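Local coordinates for protein putative polyketide synthase (Brevibacillus brevis, PDB 5HU7) that probably dehydrates beta-hydroxyacyl intermediates held on a carrier protein, acting as the dehydratase domain of a trans-AT polyketide synthase, at residues A[14-19]-A[56-61]; A[30-35]-A[95-100]; A[258-263]-A[277-282]. One frame throughout, in Å; residues are numbered along the deposited sequence.

Contact 1 (A[14-19]-A[56-61]); sequences PLLHKN and LEMARA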
ATOM      1  N   PRO A  14       1.469  -1.369 -12.980  1.00 72.58           N
ATOM      2  CA  PRO A  14       0.808  -2.523 -13.626  1.00 71.93           C
ATOM      3  C   PRO A  14       1.077  -3.888 -12.972  1.00 71.46           C
ATOM      4  O   PRO A  14       0.207  -4.747 -12.955  1.00 68.79           O
ATOM      5  CB  PRO A  14       1.360  -2.464 -15.058  1.00 73.52           C
ATOM      6  CG  PRO A  14       1.616  -1.031 -15.279  1.00 78.93           C
ATOM      7  CD  PRO A  14       2.168  -0.536 -13.984  1.00 73.96           C
ATOM      8  N   LEU A  15       2.256  -4.067 -12.385  1.00 68.30           N
ATOM      9  CA  LEU A  15       2.623  -5.314 -11.745  1.00 67.14           C
ATOM     10  C   LEU A  15       2.576  -5.267 -10.230  1.00 70.17           C
ATOM     11  O   LEU A  15       2.757  -6.315  -9.641  1.00 70.22           O
ATOM     12  CB  LEU A  15       4.007  -5.746 -12.240  1.00 65.71           C
ATOM     13  CG  LEU A  15       4.133  -5.990 -13.743  1.00 70.09           C
ATOM     14  CD1 LEU A  15       5.479  -6.554 -14.080  1.00 68.35           C
ATOM     15  CD2 LEU A  15       3.069  -6.941 -14.229  1.00 74.55           C
ATOM     16  N   LEU A  16       2.368  -4.093  -9.596  1.00 66.73           N
ATOM     17  CA  LEU A  16       2.273  -3.961  -8.122  1.00 66.73           C
ATOM     18  C   LEU A  16       0.963  -3.326  -7.851  1.00 72.60           C
ATOM     19  O   LEU A  16       0.870  -2.112  -7.950  1.00 74.34           O
ATOM     20  CB  LEU A  16       3.300  -3.003  -7.519  1.00 66.28           C
ATOM     21  CG  LEU A  16       4.687  -3.386  -7.282  1.00 68.01           C
ATOM     22  CD1 LEU A  16       5.287  -2.385  -6.368  1.00 68.10           C
ATOM     23  CD2 LEU A  16       4.807  -4.789  -6.693  1.00 68.72           C
ATOM     24  N   HIS A  17      -0.028  -4.083  -7.467  1.00 70.28           N
ATOM     25  CA  HIS A  17      -1.352  -3.501  -7.293  1.00 72.98           C
ATOM     26  C   HIS A  17      -1.530  -2.818  -5.950  1.00 76.38           C
ATOM     27  O   HIS A  17      -2.089  -1.724  -5.897  1.00 79.40           O
ATOM     28  CB  HIS A  17      -2.429  -4.566  -7.560  1.00 73.99           C
ATOM     29  CG  HIS A  17      -2.287  -5.183  -8.919  1.00 75.58           C
ATOM     30  ND1 HIS A  17      -2.968  -6.330  -9.268  1.00 77.49           N
ATOM     31  CD2 HIS A  17      -1.565  -4.763  -9.986  1.00 75.67           C
ATOM     32  CE1 HIS A  17      -2.609  -6.590 -10.515  1.00 75.69           C
ATOM     33  NE2 HIS A  17      -1.725  -5.699 -10.963  1.00 74.69           N
ATOM     34  N   LYS A  18      -1.027  -3.418  -4.881  1.00 69.87           N
ATOM     35  CA  LYS A  18      -1.210  -2.858  -3.543  1.00 70.71           C
ATOM     36  C   LYS A  18      -0.062  -3.098  -2.627  1.00 70.70           C
ATOM     37  O   LYS A  18       0.591  -4.124  -2.707  1.00 66.97           O
ATOM     38  CB  LYS A  18      -2.458  -3.481  -2.852  1.00 74.83           C
ATOM     39  CG  LYS A  18      -3.808  -2.986  -3.340  1.00 88.43           C
ATOM     40  CD  LYS A  18      -4.022  -1.491  -3.033  1.00103.70           C
ATOM     41  CE  LYS A  18      -5.461  -1.037  -3.146  1.00114.40           C
ATOM     42  NZ  LYS A  18      -5.974  -1.117  -4.537  1.00117.20           N
ATOM     43  N   ASN A  19       0.059  -2.223  -1.634  1.00 68.99           N
ATOM     44  CA  ASN A  19       1.035  -2.351  -0.580  1.00 67.18           C
ATOM     45  C   ASN A  19       0.285  -3.098   0.503  1.00 70.53           C
ATOM     46  O   ASN A  19      -0.707  -2.583   0.997  1.00 71.39           O
ATOM     47  CB  ASN A  19       1.482  -0.989  -0.094  1.00 66.86           C
ATOM     48  CG  ASN A  19       2.539  -1.062   0.967  1.00 74.12           C
ATOM     49  OD1 ASN A  19       2.600  -2.013   1.734  1.00 72.22           O
ATOM     50  ND2 ASN A  19       3.394  -0.078   1.034  1.00 63.41           N
ATOM     51  N   LEU A  56      11.666  -8.934 -13.296  1.00 52.71           N
ATOM     52  CA  LEU A  56      12.611  -7.850 -13.061  1.00 53.16           C
ATOM     53  C   LEU A  56      11.918  -6.534 -12.858  1.00 56.56           C
ATOM     54  O   LEU A  56      12.286  -5.757 -11.978  1.00 57.01           O
ATOM     55  CB  LEU A  56      13.576  -7.747 -14.225  1.00 55.04           C
ATOM     56  CG  LEU A  56      14.401  -9.008 -14.554  1.00 58.89           C
ATOM     57  CD1 LEU A  56      15.187  -8.780 -15.834  1.00 59.79           C
ATOM     58  CD2 LEU A  56      15.309  -9.371 -13.432  1.00 56.80           C
ATOM     59  N   GLU A  57      10.935  -6.270 -13.698  1.00 55.63           N
ATOM     60  CA  GLU A  57      10.087  -5.070 -13.646  1.00 57.22           C
ATOM     61  C   GLU A  57       9.285  -4.989 -12.321  1.00 59.83           C
ATOM     62  O   GLU A  57       9.242  -3.928 -11.712  1.00 57.73           O
ATOM     63  CB  GLU A  57       9.145  -5.059 -14.860  1.00 59.26           C
ATOM     64  CG  GLU A  57       8.290  -3.829 -15.024  1.00 66.96           C
ATOM     65  CD  GLU A  57       9.020  -2.508 -14.986  1.00 77.12           C
ATOM     66  OE1 GLU A  57      10.135  -2.442 -15.538  1.00 83.54           O
ATOM     67  OE2 GLU A  57       8.504  -1.543 -14.379  1.00 78.18           O
ATOM     68  N   MET A  58       8.705  -6.119 -11.871  1.00 59.49           N
ATOM     69  CA  MET A  58       7.962  -6.204 -10.604  1.00 61.31           C
ATOM     70  C   MET A  58       8.886  -5.930  -9.405  1.00 62.32           C
ATOM     71  O   MET A  58       8.556  -5.136  -8.542  1.00 60.83           O
ATOM     72  CB  MET A  58       7.284  -7.575 -10.445  1.00 64.81           C
ATOM     73  CG  MET A  58       6.192  -7.577  -9.411  1.00 72.62           C
ATOM     74  SD  MET A  58       5.538  -9.205  -8.943  1.00 79.27           S
ATOM     75  CE  MET A  58       4.894  -9.706 -10.350  1.00 76.29           C
ATOM     76  N   ALA A  59      10.046  -6.578  -9.370  1.00 57.62           N
ATOM     77  CA  ALA A  59      11.049  -6.399  -8.317  1.00 55.92           C
ATOM     78  C   ALA A  59      11.562  -4.964  -8.248  1.00 58.77           C
ATOM     79  O   ALA A  59      11.725  -4.419  -7.155  1.00 59.89           O
ATOM     80  CB  ALA A  59      12.209  -7.328  -8.576  1.00 55.36           C
ATOM     81  N   ARG A  60      11.787  -4.349  -9.409  1.00 53.77           N
ATOM     82  CA  ARG A  60      12.256  -2.969  -9.505  1.00 55.07           C
ATOM     83  C   ARG A  60      11.200  -2.003  -9.004  1.00 63.43           C
ATOM     84  O   ARG A  60      11.525  -1.040  -8.327  1.00 66.92           O
ATOM     85  CB  ARG A  60      12.574  -2.665 -10.976  1.00 55.86           C
ATOM     86  CG  ARG A  60      13.165  -1.295 -11.221  1.00 60.54           C
ATOM     87  CD  ARG A  60      12.873  -0.859 -12.617  1.00 69.87           C
ATOM     88  NE  ARG A  60      11.431  -0.650 -12.849  1.00 80.89           N
ATOM     89  CZ  ARG A  60      10.735   0.435 -12.510  1.00 92.63           C
ATOM     90  NH1 ARG A  60      11.332   1.454 -11.896  1.00 86.13           N
ATOM     91  NH2 ARG A  60       9.437   0.514 -12.789  1.00 75.14           N
ATOM     92  N   ALA A  61       9.953  -2.218  -9.405  1.00 61.05           N
ATOM     93  CA  ALA A  61       8.834  -1.388  -8.982  1.00 63.04           C
ATOM     94  C   ALA A  61       8.671  -1.425  -7.438  1.00 68.09           C
ATOM     95  O   ALA A  61       8.540  -0.378  -6.838  1.00 69.86           O
ATOM     96  CB  ALA A  61       7.565  -1.857  -9.671  1.00 63.98           C
TER
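L15 rests its CD1 on CG of E57 (4.0 Å), whose carboxylate lies at the edge of the R60 guanidinium and in its plane. That salt bridge is carried mainly by R60 NH2 to E57 OE2, 2.8 Å long with an N-H...O angle of 165°, and meets the syn side of the carboxylate; the two bonds from NE are weak. Within 14-19, the H17 imidazole has the carbonyl carbon of P14 at its edge, and NE2 donates to P14 O at 2.9 Å from above the carbonyl plane. H13 reaches E57 OE2, and the backbone N atoms of V207 and F208 reach OE1, so this buried carboxylate is gripped on both oxygens. Across the contact itself the touching is mostly apolar. M58 sends CG anti to its backbone N (chi1 -162°), which brings that carbon to 3.7 Å from L15 O and 4.0 Å from L15 CB. In the hot-dog fold a long helix is wrapped by a curved antiparallel sheet; helix 52-65 fills that place in the first of the two hot-dog folds, and 14-19 leads into the short strand 18-19, where N19 meets the second subunit. L16 spreads its two branches along one side of the helix: CD1 touches the carbonyl carbon of A61 at 3.7 Å, while CD2 reaches M58 CG at 4.1 Å. An alanine at L16 would take away both branches and is likely to open a gap beside the A61 methyl and strip part of the cover from M58 CG. Y28 flanks L16 on strand 26-32, and F50 packs against M58.

Contact 2 (A[30-35]-A[95-100]); sequences SSFTGQ and VQVHVG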
ATOM      1  N   SER A  30      -0.236  -8.492  -5.808  1.00 62.83           N
ATOM      2  CA  SER A  30      -0.931  -8.343  -7.088  1.00 64.24           C
ATOM      3  C   SER A  30      -1.701  -9.612  -7.372  1.00 71.99           C
ATOM      4  O   SER A  30      -1.259 -10.693  -6.997  1.00 70.93           O
ATOM      5  CB  SER A  30       0.075  -8.103  -8.199  1.00 63.95           C
ATOM      6  OG  SER A  30       0.846  -6.958  -7.897  1.00 70.34           O
ATOM      7  N   SER A  31      -2.847  -9.490  -8.037  1.00 73.99           N
ATOM      8  CA  SER A  31      -3.668 -10.639  -8.443  1.00 74.67           C
ATOM      9  C   SER A  31      -3.724 -10.630  -9.954  1.00 75.66           C
ATOM     10  O   SER A  31      -4.121  -9.624 -10.524  1.00 75.50           O
ATOM     11  CB  SER A  31      -5.056 -10.576  -7.809  1.00 81.76           C
ATOM     12  OG  SER A  31      -4.979 -10.698  -6.399  1.00101.01           O
ATOM     13  N   PHE A  32      -3.261 -11.704 -10.597  1.00 72.38           N
ATOM     14  CA  PHE A  32      -3.183 -11.793 -12.060  1.00 73.22           C
ATOM     15  C   PHE A  32      -4.082 -12.861 -12.618  1.00 80.69           C
ATOM     16  O   PHE A  32      -4.170 -13.954 -12.057  1.00 80.87           O
ATOM     17  CB  PHE A  32      -1.746 -12.085 -12.518  1.00 72.25           C
ATOM     18  CG  PHE A  32      -0.729 -11.039 -12.126  1.00 73.06           C
ATOM     19  CD1 PHE A  32      -0.833  -9.735 -12.589  1.00 78.17           C
ATOM     20  CD2 PHE A  32       0.369 -11.373 -11.355  1.00 73.19           C
ATOM     21  CE1 PHE A  32       0.125  -8.780 -12.250  1.00 77.54           C
ATOM     22  CE2 PHE A  32       1.306 -10.413 -11.000  1.00 74.91           C
ATOM     23  CZ  PHE A  32       1.180  -9.123 -11.451  1.00 73.82           C
ATOM     24  N   THR A  33      -4.765 -12.521 -13.715  1.00 79.89           N
ATOM     25  CA  THR A  33      -5.673 -13.377 -14.463  1.00 80.84           C
ATOM     26  C   THR A  33      -5.021 -13.927 -15.737  1.00 83.51           C
ATOM     27  O   THR A  33      -5.498 -14.910 -16.248  1.00 82.63           O
ATOM     28  CB  THR A  33      -6.947 -12.586 -14.886  1.00 84.20           C
ATOM     29  OG1 THR A  33      -6.631 -11.588 -15.876  1.00 80.95           O
ATOM     30  CG2 THR A  33      -7.681 -11.979 -13.710  1.00 82.99           C
ATOM     31  N   GLY A  34      -3.996 -13.264 -16.270  1.00 80.23           N
ATOM     32  CA  GLY A  34      -3.388 -13.634 -17.537  1.00 79.14           C
ATOM     33  C   GLY A  34      -3.759 -12.636 -18.616  1.00 85.32           C
ATOM     34  O   GLY A  34      -3.190 -12.680 -19.703  1.00 86.39           O
ATOM     35  N   GLN A  35      -4.711 -11.723 -18.340  1.00 83.05           N
ATOM     36  CA  GLN A  35      -5.134 -10.699 -19.287  1.00 84.77           C
ATOM     37  C   GLN A  35      -4.405  -9.366 -19.088  1.00 89.00           C
ATOM     38  O   GLN A  35      -4.591  -8.472 -19.909  1.00 91.21           O
ATOM     39  CB  GLN A  35      -6.653 -10.458 -19.153  1.00 89.50           C
ATOM     40  CG  GLN A  35      -7.531 -11.656 -19.516  1.00 98.02           C
ATOM     41  CD  GLN A  35      -7.363 -12.046 -20.965  1.00122.97           C
ATOM     42  OE1 GLN A  35      -6.729 -13.057 -21.280  1.00118.00           O
ATOM     43  NE2 GLN A  35      -7.871 -11.220 -21.884  1.00117.86           N
ATOM     44  N   VAL A  95      -4.047 -15.941  -9.752  1.00 80.91           N
ATOM     45  CA  VAL A  95      -2.884 -16.045  -8.855  1.00 78.62           C
ATOM     46  C   VAL A  95      -2.647 -14.763  -8.065  1.00 74.12           C
ATOM     47  O   VAL A  95      -2.655 -13.682  -8.632  1.00 71.27           O
ATOM     48  CB  VAL A  95      -1.584 -16.481  -9.594  1.00 81.91           C
ATOM     49  CG1 VAL A  95      -1.679 -17.920 -10.090  1.00 83.08           C
ATOM     50  CG2 VAL A  95      -1.230 -15.559 -10.747  1.00 81.01           C
ATOM     51  N   GLN A  96      -2.418 -14.894  -6.774  1.00 70.02           N
ATOM     52  CA  GLN A  96      -2.062 -13.776  -5.909  1.00 70.21           C
ATOM     53  C   GLN A  96      -0.535 -13.865  -5.705  1.00 71.42           C
ATOM     54  O   GLN A  96      -0.057 -14.804  -5.090  1.00 70.87           O
ATOM     55  CB  GLN A  96      -2.809 -13.816  -4.574  1.00 72.24           C
ATOM     56  CG  GLN A  96      -2.787 -12.457  -3.870  1.00 91.59           C
ATOM     57  CD  GLN A  96      -3.284 -12.485  -2.444  1.00117.47           C
ATOM     58  OE1 GLN A  96      -3.310 -13.525  -1.770  1.00110.15           O
ATOM     59  NE2 GLN A  96      -3.620 -11.314  -1.925  1.00115.21           N
ATOM     60  N   VAL A  97       0.213 -12.919  -6.270  1.00 65.17           N
ATOM     61  CA  VAL A  97       1.672 -12.889  -6.209  1.00 62.55           C
ATOM     62  C   VAL A  97       2.109 -11.784  -5.289  1.00 63.78           C
ATOM     63  O   VAL A  97       1.619 -10.666  -5.404  1.00 63.05           O
ATOM     64  CB  VAL A  97       2.270 -12.654  -7.613  1.00 64.85           C
ATOM     65  CG1 VAL A  97       3.784 -12.822  -7.590  1.00 63.81           C
ATOM     66  CG2 VAL A  97       1.651 -13.574  -8.638  1.00 65.01           C
ATOM     67  N   HIS A  98       3.077 -12.075  -4.431  1.00 60.85           N
ATOM     68  CA  HIS A  98       3.616 -11.115  -3.476  1.00 60.48           C
ATOM     69  C   HIS A  98       5.075 -10.781  -3.782  1.00 57.89           C
ATOM     70  O   HIS A  98       5.787 -11.607  -4.317  1.00 53.44           O
ATOM     71  CB  HIS A  98       3.528 -11.678  -2.057  1.00 61.93           C
ATOM     72  CG  HIS A  98       2.176 -12.146  -1.675  1.00 66.64           C
ATOM     73  ND1 HIS A  98       1.140 -11.255  -1.482  1.00 69.77           N
ATOM     74  CD2 HIS A  98       1.726 -13.396  -1.439  1.00 69.34           C
ATOM     75  CE1 HIS A  98       0.095 -11.985  -1.164  1.00 70.84           C
ATOM     76  NE2 HIS A  98       0.409 -13.279  -1.104  1.00 70.99           N
ATOM     77  N   VAL A  99       5.501  -9.583  -3.416  1.00 56.73           N
ATOM     78  CA  VAL A  99       6.897  -9.161  -3.508  1.00 58.06           C
ATOM     79  C   VAL A  99       7.276  -8.666  -2.123  1.00 61.63           C
ATOM     80  O   VAL A  99       6.780  -7.629  -1.685  1.00 62.11           O
ATOM     81  CB  VAL A  99       7.237  -8.057  -4.517  1.00 63.58           C
ATOM     82  CG1 VAL A  99       8.743  -7.980  -4.699  1.00 62.83           C
ATOM     83  CG2 VAL A  99       6.540  -8.264  -5.824  1.00 65.04           C
ATOM     84  N   GLY A 100       8.134  -9.404  -1.452  1.00 55.93           N
ATOM     85  CA  GLY A 100       8.615  -9.010  -0.150  1.00 56.99           C
ATOM     86  C   GLY A 100       9.959  -8.335  -0.306  1.00 61.80           C
ATOM     87  O   GLY A 100      10.722  -8.682  -1.211  1.00 58.13           O
TER
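F32 carries its CG anti to the carbonyl carbon (chi1 -61°), and V97 places CG2 in the corresponding position beside its own backbone N, so the methyl comes to the edge of the phenyl ring, near its plane, 3.7 Å from CD2. The two side chains cross at about a right angle. Next to them V95 CG2 packs on F32 CB at 3.9 Å. V95, V97, F32 and S30 share one side of the sheet; S31 and Q96 sit on the other, where S31 OG lies 3.8 Å from Q96 CG. The strands run antiparallel at 145°. S30 with V97 and F32 with V95 are hydrogen-bonded pairs, with V97 N to S30 O at 2.8 Å and F32 N to V95 O at 2.9 Å; S31 with Q96 is the non-hydrogen-bonded pair between them. S30 OG turns to the backbone of the loop leading into strand 18-19, at L15 O and H17 N. Past F32 the strand ends in an ST turn, T33 OG1 accepting from Q35 N. Strand 95-105 is flanked on its far side by strand 108-115, and helix 52-65 covers the apolar face, M58 touching F32 and V99, with A62 also on V99.

Contact 3 (A[258-263]-A[277-282]); sequences YALIRF and DIELCD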
ATOM      1  N   TYR A 258      17.595   0.041 -29.588  1.00 67.01           N
ATOM      2  CA  TYR A 258      18.513  -1.025 -29.971  1.00 64.99           C
ATOM      3  C   TYR A 258      18.874  -1.878 -28.809  1.00 69.00           C
ATOM      4  O   TYR A 258      18.975  -1.384 -27.682  1.00 68.38           O
ATOM      5  CB  TYR A 258      19.856  -0.456 -30.477  1.00 65.26           C
ATOM      6  CG  TYR A 258      19.777   0.304 -31.783  1.00 65.91           C
ATOM      7  CD1 TYR A 258      19.457   1.653 -31.807  1.00 68.82           C
ATOM      8  CD2 TYR A 258      20.070  -0.317 -32.986  1.00 66.76           C
ATOM      9  CE1 TYR A 258      19.370   2.351 -32.999  1.00 69.78           C
ATOM     10  CE2 TYR A 258      19.985   0.372 -34.188  1.00 70.18           C
ATOM     11  CZ  TYR A 258      19.652   1.714 -34.190  1.00 80.95           C
ATOM     12  OH  TYR A 258      19.554   2.423 -35.365  1.00 90.66           O
ATOM     13  N   ALA A 259      19.227  -3.130 -29.117  1.00 64.24           N
ATOM     14  CA  ALA A 259      19.761  -4.080 -28.153  1.00 60.27           C
ATOM     15  C   ALA A 259      21.033  -4.674 -28.749  1.00 61.99           C
ATOM     16  O   ALA A 259      21.000  -5.185 -29.860  1.00 61.74           O
ATOM     17  CB  ALA A 259      18.746  -5.185 -27.871  1.00 59.52           C
ATOM     18  N   LEU A 260      22.155  -4.529 -28.064  1.00 61.89           N
ATOM     19  CA  LEU A 260      23.421  -5.130 -28.467  1.00 62.61           C
ATOM     20  C   LEU A 260      23.550  -6.386 -27.626  1.00 64.61           C
ATOM     21  O   LEU A 260      23.483  -6.282 -26.418  1.00 61.71           O
ATOM     22  CB  LEU A 260      24.594  -4.198 -28.201  1.00 62.80           C
ATOM     23  CG  LEU A 260      25.993  -4.750 -28.552  1.00 67.45           C
ATOM     24  CD1 LEU A 260      26.146  -4.970 -30.021  1.00 70.31           C
ATOM     25  CD2 LEU A 260      27.052  -3.826 -28.081  1.00 66.89           C
ATOM     26  N   ILE A 261      23.661  -7.563 -28.253  1.00 64.06           N
ATOM     27  CA  ILE A 261      23.732  -8.827 -27.534  1.00 64.55           C
ATOM     28  C   ILE A 261      25.061  -9.471 -27.866  1.00 74.45           C
ATOM     29  O   ILE A 261      25.439  -9.546 -29.033  1.00 75.87           O
ATOM     30  CB  ILE A 261      22.556  -9.777 -27.912  1.00 68.15           C
ATOM     31  CG1 ILE A 261      21.169  -9.123 -27.683  1.00 68.74           C
ATOM     32  CG2 ILE A 261      22.646 -11.089 -27.128  1.00 69.29           C
ATOM     33  CD1 ILE A 261      20.120  -9.634 -28.626  1.00 77.33           C
ATOM     34  N   ARG A 262      25.741  -9.972 -26.830  1.00 73.21           N
ATOM     35  CA  ARG A 262      27.040 -10.632 -26.919  1.00 74.24           C
ATOM     36  C   ARG A 262      27.039 -11.814 -25.957  1.00 76.00           C
ATOM     37  O   ARG A 262      26.194 -11.900 -25.058  1.00 73.15           O
ATOM     38  CB  ARG A 262      28.149  -9.675 -26.407  1.00 78.69           C
ATOM     39  CG  ARG A 262      28.403  -8.401 -27.213  1.00 95.48           C
ATOM     40  CD  ARG A 262      29.549  -7.643 -26.556  1.00103.82           C
ATOM     41  NE  ARG A 262      29.814  -6.300 -27.103  1.00104.97           N
ATOM     42  CZ  ARG A 262      30.531  -6.022 -28.194  1.00123.09           C
ATOM     43  NH1 ARG A 262      31.045  -7.006 -28.931  1.00115.37           N
ATOM     44  NH2 ARG A 262      30.722  -4.757 -28.570  1.00108.76           N
ATOM     45  N   PHE A 263      28.052 -12.654 -26.068  1.00 74.57           N
ATOM     46  CA  PHE A 263      28.290 -13.726 -25.100  1.00 74.50           C
ATOM     47  C   PHE A 263      29.103 -13.093 -23.992  1.00 79.26           C
ATOM     48  O   PHE A 263      30.003 -12.297 -24.285  1.00 76.77           O
ATOM     49  CB  PHE A 263      29.120 -14.861 -25.685  1.00 78.67           C
ATOM     50  CG  PHE A 263      28.358 -15.691 -26.663  1.00 80.81           C
ATOM     51  CD1 PHE A 263      27.383 -16.585 -26.224  1.00 82.74           C
ATOM     52  CD2 PHE A 263      28.586 -15.562 -28.033  1.00 84.03           C
ATOM     53  CE1 PHE A 263      26.646 -17.333 -27.138  1.00 84.73           C
ATOM     54  CE2 PHE A 263      27.885 -16.339 -28.938  1.00 88.40           C
ATOM     55  CZ  PHE A 263      26.911 -17.217 -28.485  1.00 86.19           C
ATOM     56  N   ASP A 277      25.474 -10.998 -22.356  1.00 56.84           N
ATOM     57  CA  ASP A 277      25.526  -9.610 -21.951  1.00 55.63           C
ATOM     58  C   ASP A 277      24.618  -8.862 -22.951  1.00 60.73           C
ATOM     59  O   ASP A 277      24.747  -9.078 -24.157  1.00 60.25           O
ATOM     60  CB  ASP A 277      26.936  -9.067 -22.004  1.00 57.57           C
ATOM     61  CG  ASP A 277      27.889  -9.658 -20.978  1.00 77.78           C
ATOM     62  OD1 ASP A 277      27.411 -10.407 -20.062  1.00 77.84           O
ATOM     63  OD2 ASP A 277      29.096  -9.310 -21.025  1.00 80.58           O
ATOM     64  N   ILE A 278      23.657  -8.064 -22.441  1.00 57.30           N
ATOM     65  CA  ILE A 278      22.707  -7.315 -23.243  1.00 56.45           C
ATOM     66  C   ILE A 278      22.755  -5.867 -22.823  1.00 61.75           C
ATOM     67  O   ILE A 278      22.558  -5.569 -21.645  1.00 62.10           O
ATOM     68  CB  ILE A 278      21.272  -7.886 -23.111  1.00 58.82           C
ATOM     69  CG1 ILE A 278      21.248  -9.368 -23.490  1.00 59.68           C
ATOM     70  CG2 ILE A 278      20.271  -7.108 -23.991  1.00 59.90           C
ATOM     71  CD1 ILE A 278      19.900 -10.050 -23.352  1.00 66.66           C
ATOM     72  N   GLU A 279      22.956  -4.968 -23.793  1.00 58.74           N
ATOM     73  CA  GLU A 279      22.928  -3.530 -23.589  1.00 59.05           C
ATOM     74  C   GLU A 279      21.776  -2.971 -24.416  1.00 63.67           C
ATOM     75  O   GLU A 279      21.677  -3.266 -25.607  1.00 63.77           O
ATOM     76  CB  GLU A 279      24.260  -2.893 -23.984  1.00 62.10           C
ATOM     77  CG  GLU A 279      25.263  -3.041 -22.860  1.00 78.51           C
ATOM     78  CD  GLU A 279      26.717  -3.155 -23.257  1.00103.29           C
ATOM     79  OE1 GLU A 279      27.034  -3.974 -24.145  1.00 99.66           O
ATOM     80  OE2 GLU A 279      27.552  -2.460 -22.645  1.00108.69           O
ATOM     81  N   LEU A 280      20.898  -2.200 -23.774  1.00 59.86           N
ATOM     82  CA  LEU A 280      19.728  -1.617 -24.384  1.00 60.63           C
ATOM     83  C   LEU A 280      19.953  -0.121 -24.401  1.00 64.90           C
ATOM     84  O   LEU A 280      20.147   0.457 -23.345  1.00 64.00           O
ATOM     85  CB  LEU A 280      18.478  -1.974 -23.564  1.00 59.28           C
ATOM     86  CG  LEU A 280      18.246  -3.466 -23.329  1.00 63.31           C
ATOM     87  CD1 LEU A 280      17.013  -3.690 -22.501  1.00 64.91           C
ATOM     88  CD2 LEU A 280      18.077  -4.224 -24.647  1.00 65.40           C
ATOM     89  N   CYS A 281      19.968   0.500 -25.591  1.00 62.45           N
ATOM     90  CA  CYS A 281      20.215   1.920 -25.727  1.00 64.21           C
ATOM     91  C   CYS A 281      19.163   2.610 -26.582  1.00 68.61           C
ATOM     92  O   CYS A 281      18.323   1.959 -27.206  1.00 67.27           O
ATOM     93  CB  CYS A 281      21.605   2.116 -26.312  1.00 66.13           C
ATOM     94  SG  CYS A 281      21.734   1.630 -28.051  1.00 71.07           S
ATOM     95  N   ASP A 282      19.215   3.950 -26.575  1.00 68.40           N
ATOM     96  CA  ASP A 282      18.359   4.839 -27.383  1.00 72.14           C
ATOM     97  C   ASP A 282      18.960   5.020 -28.793  1.00 78.58           C
ATOM     98  O   ASP A 282      19.921   4.332 -29.119  1.00 75.18           O
ATOM     99  CB  ASP A 282      18.144   6.199 -26.654  1.00 75.31           C
ATOM    100  CG  ASP A 282      19.373   7.071 -26.439  1.00 88.86           C
ATOM    101  OD1 ASP A 282      20.429   6.764 -27.026  1.00 89.40           O
ATOM    102  OD2 ASP A 282      19.275   8.065 -25.679  1.00 95.07           O
TER
HETATM  103  O   HOH W   1      26.308  -6.369 -25.112  1.00 74.02           O
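The side chains of L260 and E279 run alongside each other in one direction, with L260 CD2 3.9 Å from E279 OE1. Their backbones pair through L260 N to E279 O (2.8 Å) and E279 N to L260 O, and a water hydrogen-bonded to L260 O and, at 2.7 Å, to E279 OE1 joins main chain to carboxylate. Y258 with C281 and R262 with D277 form the hydrogen-bonded pairs on either side in this antiparallel hairpin. On the same face C281 places SG between its backbone N and carbonyl carbon (chi1 71°), which brings the sulfur to 3.7 Å from Y258 CB and obliquely beside the Y258 ring, 5.4 Å from its centroid. The carbonyl oxygen of D282 comes to the ring edge, 3.8 Å from CD1. Across the opposite face A259 CB and L280 CD2 meet tightly at 3.4 Å, while I261 CG1 and I278 CG1 are more loosely set, 4.2 Å apart. The polar ends are fixed from the next strand, 287-298: R290 forms a salt bridge with E279 OE2, and the backbone N of G293 bonds to D277 OD1. That arginine would tend to keep the buried carboxylate of E279 ionised. The hairpin belongs to the second hot-dog fold of the domain. Helix 212-227 packs on the face of A259, I261 and L280 through L216, S219 and L212; helix 145-150 covers the face of Y258, C281 and R262, and strand 188-193 runs beside 258-263.

From the N terminus, 14-19 comes first and 30-35 second; 56-61 then closes contact 1 and 95-100 closes contact 2, so the two cross along the chain. They also meet in space, their centres about 10 Å apart, because strands 18-19 and 26-32 are neighbours. Contact 1 ties the loop near the start of the modelled chain to helix 52-65, and contact 2 ties the following strand to 95-105, both in the first hot-dog half. Contact 3 opens only after both have closed. It is a local hairpin, with part of its connecting loop not modelled, in the second half, and its centre lies about 24 Å and 29 Å from those of contacts 1 and 2.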